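Local coordinates for protein endo-1,4-b-d-mannanase (Trichoderma reesei, PDB 1QNR) that probably hydrolyses internal beta-1,4-mannosidic linkages in the backbone of mannans, as a family 5 glycoside hydrolase built on a TIM barrel, at residues Y147-V152 and K192-N197; Q143-V148 and T185-Y190; S2-I7 and N157-F162. All coordinates share one frame; numbering follows the deposited sequence.

How the contacts relate
Contacts 1 and 2 are two levels of one interface, the packing of helix 138-155 against helix 178-194; their centres lie about 8 Å apart, and Tyr147 and Val148 belong to both. Contact 3 joins the N-terminal segment 2-7 to the turn leading into strand 161-165, its centre about 14 Å from that of contact 1 and about 20 Å from that of contact 2. In chain order the N-terminal segment comes first, then helix 138-155, strand 161-165 and helix 178-194, so two packed helices of the barrel's outer layer flank in sequence the strand whose N-terminal end enters contact 3. Contacts 1 and 3 meet at Asn197 and Phe4 and share the Asn157 sugar.

Contact 1 of 3, residues Y147-V152 and K192-N197; sequences YVQAVV and KSLDSN. With NAG (2-acetamido-2-deoxy-beta-D-glucopyranose), chain G.
The flat carboxylate of Asp195 ends beside Val152, whose CG1 is 3.7 Å from Asp195 CB and 4.1 Å from OD2. Here two outer helices of the TIM barrel lie together, helix 138-155 contributing residues 147-152, and the last part of helix 178-194 and the residues that follow contributing 192-197. The carboxylate is held through both oxygens: OD1 accepts from the backbone N of Asn197, nearly in line with its own C-O bond, which makes an Asx turn, while OD2 is bonded to His198 ND1 and Trp164 NE1. These bonds fix the rotation of the group and would help to satisfy a buried carboxylate.

Leu194 supplies most of the remaining packing. With CG beside its backbone N and opposite the carbonyl carbon (chi1 -61°), it reaches across to helix 138-155 and lays CD1 3.8 Å from Gln149 CA. Its CD2 meets Gln149 CG at 4.1 Å, the two side chains crossing at about a right angle, and its CB rests 3.9 Å from Val152 CG1. Val152 also touches Phe110 and Trp164, which continues this apolar layer toward the barrel wall.

Past the carboxylate the loop receives a glycan sugar. Asn197 ND2, also bonded to Ala156 O, donates to the ring oxygen O5 of the NAG at 162°, and the backbone N of Ser196 donates to its O6 over 3.0 Å.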
loop_
_atom_site.group_PDB
_atom_site.type_symbol
_atom_site.label_atom_id
_atom_site.label_comp_id
_atom_site.label_asym_id
_atom_site.label_seq_id
_atom_site.Cartn_x
_atom_site.Cartn_y
_atom_site.Cartn_z
ATOM N N TYR A 147 -12.916 8.327 -9.831
ATOM C CA TYR A 147 -11.583 7.711 -10.134
ATOM C C TYR A 147 -11.476 6.307 -9.598
ATOM O O TYR A 147 -11.014 5.414 -10.342
ATOM C CB TYR A 147 -10.470 8.654 -9.485
ATOM C CG TYR A 147 -9.099 8.115 -9.877
ATOM C CD1 TYR A 147 -8.681 8.232 -11.225
ATOM C CD2 TYR A 147 -8.272 7.486 -8.954
ATOM C CE1 TYR A 147 -7.468 7.698 -11.636
ATOM C CE2 TYR A 147 -7.039 6.949 -9.369
ATOM C CZ TYR A 147 -6.697 7.013 -10.693
ATOM O OH TYR A 147 -5.461 6.448 -11.129
ATOM N N VAL A 148 -11.958 6.010 -8.406
ATOM C CA VAL A 148 -12.065 4.631 -7.894
ATOM C C VAL A 148 -12.796 3.763 -8.924
ATOM O O VAL A 148 -12.357 2.615 -9.214
ATOM C CB VAL A 148 -12.760 4.603 -6.510
ATOM C CG1 VAL A 148 -13.077 3.169 -6.070
ATOM C CG2 VAL A 148 -11.908 5.280 -5.430
ATOM N N GLN A 149 -13.987 4.232 -9.380
ATOM C CA GLN A 149 -14.663 3.358 -10.386
ATOM C C GLN A 149 -13.825 3.127 -11.632
ATOM O O GLN A 149 -13.885 1.969 -12.190
ATOM C CB GLN A 149 -16.056 3.989 -10.712
ATOM C CG GLN A 149 -16.914 3.069 -11.587
ATOM C CD GLN A 149 -16.710 3.048 -13.066
ATOM O OE1 GLN A 149 -16.166 3.952 -13.724
ATOM N NE2 GLN A 149 -17.177 1.978 -13.743
ATOM N N ALA A 150 -13.143 4.159 -12.098
ATOM C CA ALA A 150 -12.337 3.977 -13.345
ATOM C C ALA A 150 -11.209 2.984 -13.140
ATOM O O ALA A 150 -10.885 2.261 -14.107
ATOM C CB ALA A 150 -11.784 5.340 -13.765
ATOM N N VAL A 151 -10.608 2.910 -11.921
ATOM C CA VAL A 151 -9.531 1.927 -11.741
ATOM C C VAL A 151 -10.070 0.548 -11.454
ATOM O O VAL A 151 -9.724 -0.457 -12.146
ATOM C CB VAL A 151 -8.616 2.376 -10.561
ATOM C CG1 VAL A 151 -7.546 1.287 -10.220
ATOM C CG2 VAL A 151 -7.888 3.706 -10.930
ATOM N N VAL A 152 -11.042 0.425 -10.529
ATOM C CA VAL A 152 -11.599 -0.876 -10.142
ATOM C C VAL A 152 -12.232 -1.575 -11.345
ATOM O O VAL A 152 -12.029 -2.810 -11.521
ATOM C CB VAL A 152 -12.600 -0.806 -8.984
ATOM C CG1 VAL A 152 -13.294 -2.142 -8.763
ATOM C CG2 VAL A 152 -11.911 -0.358 -7.686
ATOM N N LYS A 192 -16.809 -2.488 -2.584
ATOM C CA LYS A 192 -17.446 -3.825 -2.608
ATOM C C LYS A 192 -18.637 -3.869 -3.566
ATOM O O LYS A 192 -18.954 -4.952 -4.154
ATOM C CB LYS A 192 -17.853 -4.286 -1.199
ATOM C CG LYS A 192 -16.632 -4.525 -0.274
ATOM C CD LYS A 192 -15.862 -5.786 -0.652
ATOM C CE LYS A 192 -14.986 -6.242 0.537
ATOM N NZ LYS A 192 -14.131 -7.434 0.235
ATOM N N SER A 193 -19.313 -2.727 -3.792
ATOM C CA SER A 193 -20.458 -2.683 -4.743
ATOM C C SER A 193 -20.008 -2.734 -6.190
ATOM O O SER A 193 -20.825 -3.028 -7.098
ATOM C CB SER A 193 -21.290 -1.380 -4.528
ATOM O OG SER A 193 -20.763 -0.189 -5.150
ATOM N N LEU A 194 -18.699 -2.410 -6.445
ATOM C CA LEU A 194 -18.149 -2.467 -7.780
ATOM C C LEU A 194 -17.438 -3.791 -8.074
ATOM O O LEU A 194 -17.179 -4.096 -9.277
ATOM C CB LEU A 194 -17.026 -1.384 -7.954
ATOM C CG LEU A 194 -17.535 0.059 -7.763
ATOM C CD1 LEU A 194 -16.341 1.024 -7.877
ATOM C CD2 LEU A 194 -18.530 0.412 -8.904
ATOM N N ASP A 195 -17.062 -4.559 -7.055
ATOM C CA ASP A 195 -16.200 -5.741 -7.212
ATOM C C ASP A 195 -16.376 -6.674 -5.988
ATOM O O ASP A 195 -15.999 -6.284 -4.848
ATOM C CB ASP A 195 -14.730 -5.295 -7.356
ATOM C CG ASP A 195 -13.673 -6.389 -7.356
ATOM O OD1 ASP A 195 -13.934 -7.578 -7.102
ATOM O OD2 ASP A 195 -12.491 -6.028 -7.746
ATOM N N SER A 196 -17.065 -7.819 -6.169
ATOM C CA SER A 196 -17.215 -8.759 -5.039
ATOM C C SER A 196 -16.156 -9.865 -4.979
ATOM O O SER A 196 -16.172 -10.810 -4.160
ATOM C CB SER A 196 -18.592 -9.446 -5.096
ATOM O OG SER A 196 -18.769 -10.198 -6.312
ATOM N N ASN A 197 -15.136 -9.808 -5.892
ATOM C CA ASN A 197 -14.119 -10.798 -5.952
ATOM C C ASN A 197 -12.924 -10.525 -5.035
ATOM O O ASN A 197 -12.246 -11.464 -4.640
ATOM C CB ASN A 197 -13.546 -10.913 -7.396
ATOM C CG ASN A 197 -14.607 -11.268 -8.421
ATOM O OD1 ASN A 197 -15.426 -12.153 -8.181
ATOM N ND2 ASN A 197 -14.607 -10.487 -9.544
HETATM C C1 NAG G . -16.883 -10.343 -12.900
HETATM C C2 NAG G . -17.755 -11.445 -13.483
HETATM C C3 NAG G . -19.163 -11.100 -12.997
HETATM C C4 NAG G . -19.211 -10.992 -11.455
HETATM C C5 NAG G . -18.202 -9.918 -10.955
HETATM C C6 NAG G . -18.130 -9.846 -9.433
HETATM C C7 NAG G . -17.493 -12.429 -15.724
HETATM C C8 NAG G . -17.607 -12.174 -17.192
HETATM N N2 NAG G . -17.647 -11.300 -14.966
HETATM O O3 NAG G . -20.029 -12.174 -13.424
HETATM O O4 NAG G . -20.557 -10.541 -11.062
HETATM O O5 NAG G . -16.911 -10.323 -11.445
HETATM O O6 NAG G . -17.344 -8.649 -9.064
HETATM O O7 NAG G . -17.371 -13.499 -15.211
#

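Contact 2 of 3, residues Q143-V148 and T185-Y190; sequences QYRKYV and TSVSQY
Residues 143-148 and 185-190 are turns of two helices that run in roughly the same direction, 30° apart with axes 11.5 Å from each other at closest approach, and the CA atoms of Arg145 and Val187 are the nearest across the segments. Long side chains fill this wide spacing.

Arg145 stretches from CG to NE in an extended chain (chi2 -179°), which carries its guanidinium over to the other helix. There NH1 donates to Ser186 OG at 2.7 Å, with the acceptor near the guanidinium plane, and NH2 is linked through a water to the backbone O of Ser186. Tyr190 CB lies over one face of the guanidinium, 3.8 Å from NH2; the ring plane is tilted 19° from the guanidinium plane. The ring edge of Tyr190 then runs on to the backbone of Arg145, where CE2 comes 3.6 Å from the carbonyl O, and Val148 CG1 adds a looser contact to CE2.

On the buried side, Tyr144 and Val187 approach from opposite directions, and Val187 CG1 meets the edge of the ring 3.8 Å from CE2. Val148 CG2 lies over one face of the Tyr144 ring, offset toward its rim, and Trp134 meets the ring edge-to-face, while the hydroxyl is bonded to Leu166 O.

The bond to Ser186 belongs to one of two deposited conformers of Arg145. In that conformer the guanidinium reaches Ser186 directly by NH1 and through water by NH2, so polar links join the two helices beside the apolar contacts of Tyr144 and Val187.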
loop_
_atom_site.group_PDB
_atom_site.type_symbol
_atom_site.label_atom_id
_atom_site.label_comp_id
_atom_site.label_asym_id
_atom_site.label_seq_id
_atom_site.Cartn_x
_atom_site.Cartn_y
_atom_site.Cartn_z
ATOM N N GLN A 143 -15.484 13.295 -7.249
ATOM C CA GLN A 143 -14.414 12.972 -8.200
ATOM C C GLN A 143 -13.546 11.813 -7.737
ATOM O O GLN A 143 -13.239 10.930 -8.598
ATOM C CB GLN A 143 -13.565 14.232 -8.536
ATOM C CG GLN A 143 -12.596 13.990 -9.679
ATOM C CD GLN A 143 -13.230 13.647 -11.008
ATOM O OE1 GLN A 143 -14.331 14.147 -11.336
ATOM N NE2 GLN A 143 -12.609 12.810 -11.857
ATOM N N TYR A 144 -13.183 11.713 -6.468
ATOM C CA TYR A 144 -12.425 10.546 -5.941
ATOM C C TYR A 144 -13.190 9.261 -6.256
ATOM O O TYR A 144 -12.564 8.246 -6.693
ATOM C CB TYR A 144 -12.168 10.712 -4.440
ATOM C CG TYR A 144 -11.647 9.485 -3.709
ATOM C CD1 TYR A 144 -10.304 9.052 -3.826
ATOM C CD2 TYR A 144 -12.486 8.791 -2.825
ATOM C CE1 TYR A 144 -9.865 7.909 -3.147
ATOM C CE2 TYR A 144 -12.033 7.669 -2.106
ATOM C CZ TYR A 144 -10.722 7.221 -2.309
ATOM O OH TYR A 144 -10.347 6.092 -1.565
ATOM N N ARG A 145 -14.518 9.238 -6.001
ATOM C CA ARG A 145 -15.255 7.988 -6.293
ATOM C C ARG A 145 -15.354 7.714 -7.804
ATOM O O ARG A 145 -15.341 6.521 -8.217
ATOM C CB ARG A 145 -16.690 7.999 -5.671
ATOM C CG ARG A 145 -16.619 8.126 -4.135
ATOM C CD ARG A 145 -18.086 8.103 -3.612
ATOM N NE ARG A 145 -18.052 7.734 -2.224
ATOM C CZ ARG A 145 -18.841 6.978 -1.501
ATOM N NH1 ARG A 145 -18.458 6.939 -0.214
ATOM N NH2 ARG A 145 -19.927 6.312 -2.010
ATOM N N LYS A 146 -15.389 8.751 -8.645
ATOM C CA LYS A 146 -15.365 8.508 -10.104
ATOM C C LYS A 146 -14.012 7.897 -10.480
ATOM O O LYS A 146 -13.959 6.977 -11.332
ATOM C CB LYS A 146 -15.556 9.826 -10.884
ATOM C CG LYS A 146 -16.967 10.370 -10.947
ATOM C CD LYS A 146 -17.019 11.605 -11.885
ATOM C CE LYS A 146 -16.817 11.232 -13.322
ATOM N NZ LYS A 146 -17.404 12.223 -14.289
ATOM N N TYR A 147 -12.916 8.327 -9.831
ATOM C CA TYR A 147 -11.583 7.711 -10.134
ATOM C C TYR A 147 -11.476 6.307 -9.598
ATOM O O TYR A 147 -11.014 5.414 -10.342
ATOM C CB TYR A 147 -10.470 8.654 -9.485
ATOM C CG TYR A 147 -9.099 8.115 -9.877
ATOM C CD1 TYR A 147 -8.681 8.232 -11.225
ATOM C CD2 TYR A 147 -8.272 7.486 -8.954
ATOM C CE1 TYR A 147 -7.468 7.698 -11.636
ATOM C CE2 TYR A 147 -7.039 6.949 -9.369
ATOM C CZ TYR A 147 -6.697 7.013 -10.693
ATOM O OH TYR A 147 -5.461 6.448 -11.129
ATOM N N VAL A 148 -11.958 6.010 -8.406
ATOM C CA VAL A 148 -12.065 4.631 -7.894
ATOM C C VAL A 148 -12.796 3.763 -8.924
ATOM O O VAL A 148 -12.357 2.615 -9.214
ATOM C CB VAL A 148 -12.760 4.603 -6.510
ATOM C CG1 VAL A 148 -13.077 3.169 -6.070
ATOM C CG2 VAL A 148 -11.908 5.280 -5.430
ATOM N N THR A 185 -15.773 3.550 6.129
ATOM C CA THR A 185 -16.944 2.672 6.055
ATOM C C THR A 185 -17.663 2.903 4.736
ATOM O O THR A 185 -17.977 1.891 3.978
ATOM C CB THR A 185 -17.877 2.987 7.275
ATOM O OG1 THR A 185 -17.229 2.643 8.483
ATOM C CG2 THR A 185 -19.198 2.201 7.188
ATOM N N SER A 186 -18.001 4.129 4.374
ATOM C CA SER A 186 -18.723 4.411 3.132
ATOM C C SER A 186 -17.930 4.065 1.873
ATOM O O SER A 186 -18.489 3.441 0.909
ATOM C CB SER A 186 -19.098 5.916 3.086
ATOM O OG SER A 186 -19.922 6.100 1.938
ATOM N N VAL A 187 -16.611 4.424 1.836
ATOM C CA VAL A 187 -15.866 4.152 0.592
ATOM C C VAL A 187 -15.640 2.651 0.448
ATOM O O VAL A 187 -15.746 2.148 -0.705
ATOM C CB VAL A 187 -14.524 4.916 0.567
ATOM C CG1 VAL A 187 -13.647 4.547 -0.637
ATOM C CG2 VAL A 187 -14.743 6.446 0.571
ATOM N N SER A 188 -15.339 1.908 1.503
ATOM C CA SER A 188 -15.120 0.428 1.315
ATOM C C SER A 188 -16.428 -0.230 0.898
ATOM O O SER A 188 -16.383 -1.182 0.134
ATOM C CB SER A 188 -14.504 -0.216 2.555
ATOM O OG SER A 188 -15.318 -0.047 3.771
ATOM N N GLN A 189 -17.593 0.176 1.441
ATOM C CA GLN A 189 -18.875 -0.332 0.906
ATOM C C GLN A 189 -19.015 -0.030 -0.568
ATOM O O GLN A 189 -19.473 -0.926 -1.360
ATOM C CB GLN A 189 -20.098 0.282 1.668
ATOM C CG GLN A 189 -20.293 -0.231 3.074
ATOM C CD GLN A 189 -21.397 0.542 3.820
ATOM O OE1 GLN A 189 -22.175 1.295 3.197
ATOM N NE2 GLN A 189 -21.469 0.305 5.105
ATOM N N TYR A 190 -18.615 1.156 -1.052
ATOM C CA TYR A 190 -18.681 1.465 -2.498
ATOM C C TYR A 190 -17.778 0.563 -3.296
ATOM O O TYR A 190 -18.181 0.024 -4.368
ATOM C CB TYR A 190 -18.317 2.958 -2.694
ATOM C CG TYR A 190 -18.301 3.405 -4.146
ATOM C CD1 TYR A 190 -19.483 3.285 -4.898
ATOM C CD2 TYR A 190 -17.194 3.909 -4.823
ATOM C CE1 TYR A 190 -19.573 3.618 -6.266
ATOM C CE2 TYR A 190 -17.237 4.321 -6.153
ATOM C CZ TYR A 190 -18.422 4.116 -6.848
ATOM O OH TYR A 190 -18.449 4.471 -8.216
HETATM O O HOH W 1 -21.002 4.049 -0.233
#

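Contact 3 of 3, residues S2-I7 and N157-F162; sequences SSFVTI and NSTAIF. With NAG (2-acetamido-2-deoxy-beta-D-glucopyranose), chain G.
One water is gripped by three backbone groups from both segments: it accepts from Val5 N at 3.1 Å and donates to Thr159 O and to Ile161 O, at 2.7 Å in the latter case. It bridges residues 2-7 and the type I turn from Ser158 to Ile161. The side chains add a direct bond, Ser2 OG to Thr159 OG1 at 2.6 Å, in which either hydroxyl could be the donor.

Thr159 has OG1 between its backbone N and carbonyl carbon (chi1 55°), which places CG2 beside the backbone N, over one face of the Phe4 ring and offset toward its rim. That CH-pi contact is 4.3 Å to the ring centroid, while Ser158 O lies at the ring edge, 3.7 Å from Phe4 CE1. His198 packs edge-to-face with the same ring. Further along, Val5 CG1 sits over a face of Phe162, 4.1 Å from the centroid. Ser158 OG accepts from Ala160 N in an ST turn and is bonded to Glu100 as well.

Asn157, Ser158 and Thr159 form an Asn-X-Thr sequon, and ND2 of Asn157 is covalently joined to C1 of the NAG. Phe162, near the start of strand 161-165, also packs against Phe12 and Phe21; a small three-stranded antiparallel sheet at the N terminus, near the N-terminal end of this strand, is consistent with a cover over the N-terminal end of a TIM barrel.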
loop_
_atom_site.group_PDB
_atom_site.type_symbol
_atom_site.label_atom_id
_atom_site.label_comp_id
_atom_site.label_asym_id
_atom_site.label_seq_id
_atom_site.Cartn_x
_atom_site.Cartn_y
_atom_site.Cartn_z
ATOM N N SER A 2 -3.945 -20.005 -10.603
ATOM C CA SER A 2 -4.234 -18.584 -10.450
ATOM C C SER A 2 -5.699 -18.424 -10.023
ATOM O O SER A 2 -6.582 -18.862 -10.791
ATOM C CB SER A 2 -4.006 -17.785 -11.737
ATOM O OG SER A 2 -4.050 -16.387 -11.421
ATOM N N SER A 3 -5.947 -17.939 -8.800
ATOM C CA SER A 3 -7.358 -17.820 -8.329
ATOM C C SER A 3 -7.544 -16.467 -7.646
ATOM O O SER A 3 -6.467 -15.881 -7.469
ATOM C CB SER A 3 -7.710 -18.935 -7.326
ATOM O OG SER A 3 -6.705 -19.062 -6.348
ATOM N N PHE A 4 -8.732 -16.084 -7.119
ATOM C CA PHE A 4 -8.736 -14.769 -6.444
ATOM C C PHE A 4 -8.105 -14.947 -5.050
ATOM O O PHE A 4 -8.279 -16.014 -4.374
ATOM C CB PHE A 4 -10.182 -14.224 -6.259
ATOM C CG PHE A 4 -10.882 -13.820 -7.521
ATOM C CD1 PHE A 4 -10.382 -12.822 -8.349
ATOM C CD2 PHE A 4 -11.997 -14.560 -7.982
ATOM C CE1 PHE A 4 -11.016 -12.505 -9.542
ATOM C CE2 PHE A 4 -12.660 -14.182 -9.157
ATOM C CZ PHE A 4 -12.199 -13.156 -9.932
ATOM N N VAL A 5 -7.397 -13.931 -4.539
ATOM C CA VAL A 5 -6.809 -13.974 -3.193
ATOM C C VAL A 5 -7.932 -13.791 -2.148
ATOM O O VAL A 5 -8.783 -12.911 -2.202
ATOM C CB VAL A 5 -5.734 -12.863 -2.979
ATOM C CG1 VAL A 5 -5.242 -12.884 -1.507
ATOM C CG2 VAL A 5 -4.560 -13.001 -3.937
ATOM N N THR A 6 -7.966 -14.772 -1.195
ATOM C CA THR A 6 -8.986 -14.814 -0.127
ATOM C C THR A 6 -8.303 -14.981 1.218
ATOM O O THR A 6 -7.076 -15.127 1.331
ATOM C CB THR A 6 -10.003 -15.982 -0.360
ATOM O OG1 THR A 6 -9.240 -17.221 -0.292
ATOM C CG2 THR A 6 -10.765 -15.784 -1.664
ATOM N N ILE A 7 -9.118 -14.930 2.296
ATOM C CA ILE A 7 -8.658 -15.224 3.661
ATOM C C ILE A 7 -9.200 -16.602 4.128
ATOM O O ILE A 7 -10.411 -16.781 4.035
ATOM C CB ILE A 7 -9.051 -14.037 4.581
ATOM C CG1 ILE A 7 -8.142 -12.812 4.216
ATOM C CG2 ILE A 7 -8.812 -14.354 6.067
ATOM C CD1 ILE A 7 -8.609 -11.501 4.825
ATOM N N ASN A 157 -12.094 -8.346 -12.555
ATOM C CA ASN A 157 -12.122 -9.776 -12.728
ATOM C C ASN A 157 -10.748 -10.417 -12.960
ATOM O O ASN A 157 -10.620 -11.632 -13.292
ATOM C CB ASN A 157 -13.044 -10.187 -13.902
ATOM C CG ASN A 157 -14.438 -9.660 -13.689
ATOM O OD1 ASN A 157 -14.855 -8.483 -13.846
ATOM N ND2 ASN A 157 -15.333 -10.597 -13.262
ATOM N N SER A 158 -9.702 -9.629 -12.704
ATOM C CA SER A 158 -8.336 -10.150 -12.783
ATOM C C SER A 158 -7.940 -10.880 -11.495
ATOM O O SER A 158 -8.140 -10.322 -10.377
ATOM C CB SER A 158 -7.315 -8.968 -13.024
ATOM O OG SER A 158 -5.948 -9.548 -12.918
ATOM N N THR A 159 -7.281 -12.039 -11.549
ATOM C CA THR A 159 -6.813 -12.719 -10.350
ATOM C C THR A 159 -5.461 -12.145 -9.838
ATOM O O THR A 159 -5.049 -12.562 -8.758
ATOM C CB THR A 159 -6.671 -14.238 -10.566
ATOM O OG1 THR A 159 -5.825 -14.459 -11.676
ATOM C CG2 THR A 159 -8.046 -14.886 -10.859
ATOM N N ALA A 160 -4.913 -11.128 -10.496
ATOM C CA ALA A 160 -3.653 -10.541 -9.979
ATOM C C ALA A 160 -3.863 -9.485 -8.935
ATOM O O ALA A 160 -2.837 -9.010 -8.433
ATOM C CB ALA A 160 -2.861 -9.977 -11.187
ATOM N N ILE A 161 -5.054 -9.043 -8.580
ATOM C CA ILE A 161 -5.238 -8.063 -7.493
ATOM C C ILE A 161 -5.296 -8.717 -6.137
ATOM O O ILE A 161 -6.166 -9.587 -5.874
ATOM C CB ILE A 161 -6.494 -7.226 -7.752
ATOM C CG1 ILE A 161 -6.525 -6.646 -9.186
ATOM C CG2 ILE A 161 -6.646 -6.117 -6.678
ATOM C CD1 ILE A 161 -5.344 -5.716 -9.519
ATOM N N PHE A 162 -4.330 -8.391 -5.268
ATOM C CA PHE A 162 -4.332 -8.865 -3.864
ATOM C C PHE A 162 -5.441 -8.163 -3.072
ATOM O O PHE A 162 -6.312 -8.779 -2.429
ATOM C CB PHE A 162 -2.987 -8.623 -3.143
ATOM C CG PHE A 162 -2.837 -9.274 -1.785
ATOM C CD1 PHE A 162 -3.343 -8.630 -0.645
ATOM C CD2 PHE A 162 -2.212 -10.506 -1.602
ATOM C CE1 PHE A 162 -3.186 -9.145 0.648
ATOM C CE2 PHE A 162 -2.012 -11.051 -0.348
ATOM C CZ PHE A 162 -2.558 -10.398 0.788
HETATM C C1 NAG G . -16.883 -10.343 -12.900
HETATM C C2 NAG G . -17.755 -11.445 -13.483
HETATM C C3 NAG G . -19.163 -11.100 -12.997
HETATM C C4 NAG G . -19.211 -10.992 -11.455
HETATM C C5 NAG G . -18.202 -9.918 -10.955
HETATM C C6 NAG G . -18.130 -9.846 -9.433
HETATM C C7 NAG G . -17.493 -12.429 -15.724
HETATM C C8 NAG G . -17.607 -12.174 -17.192
HETATM N N2 NAG G . -17.647 -11.300 -14.966
HETATM O O3 NAG G . -20.029 -12.174 -13.424
HETATM O O4 NAG G . -20.557 -10.541 -11.062
HETATM O O5 NAG G . -16.911 -10.323 -11.445
HETATM O O6 NAG G . -17.344 -8.649 -9.064
HETATM O O7 NAG G . -17.371 -13.499 -15.211
HETATM O O HOH W 2 -8.509 -10.306 -3.418
HETATM O O HOH W 3 -7.054 -11.932 -6.822
#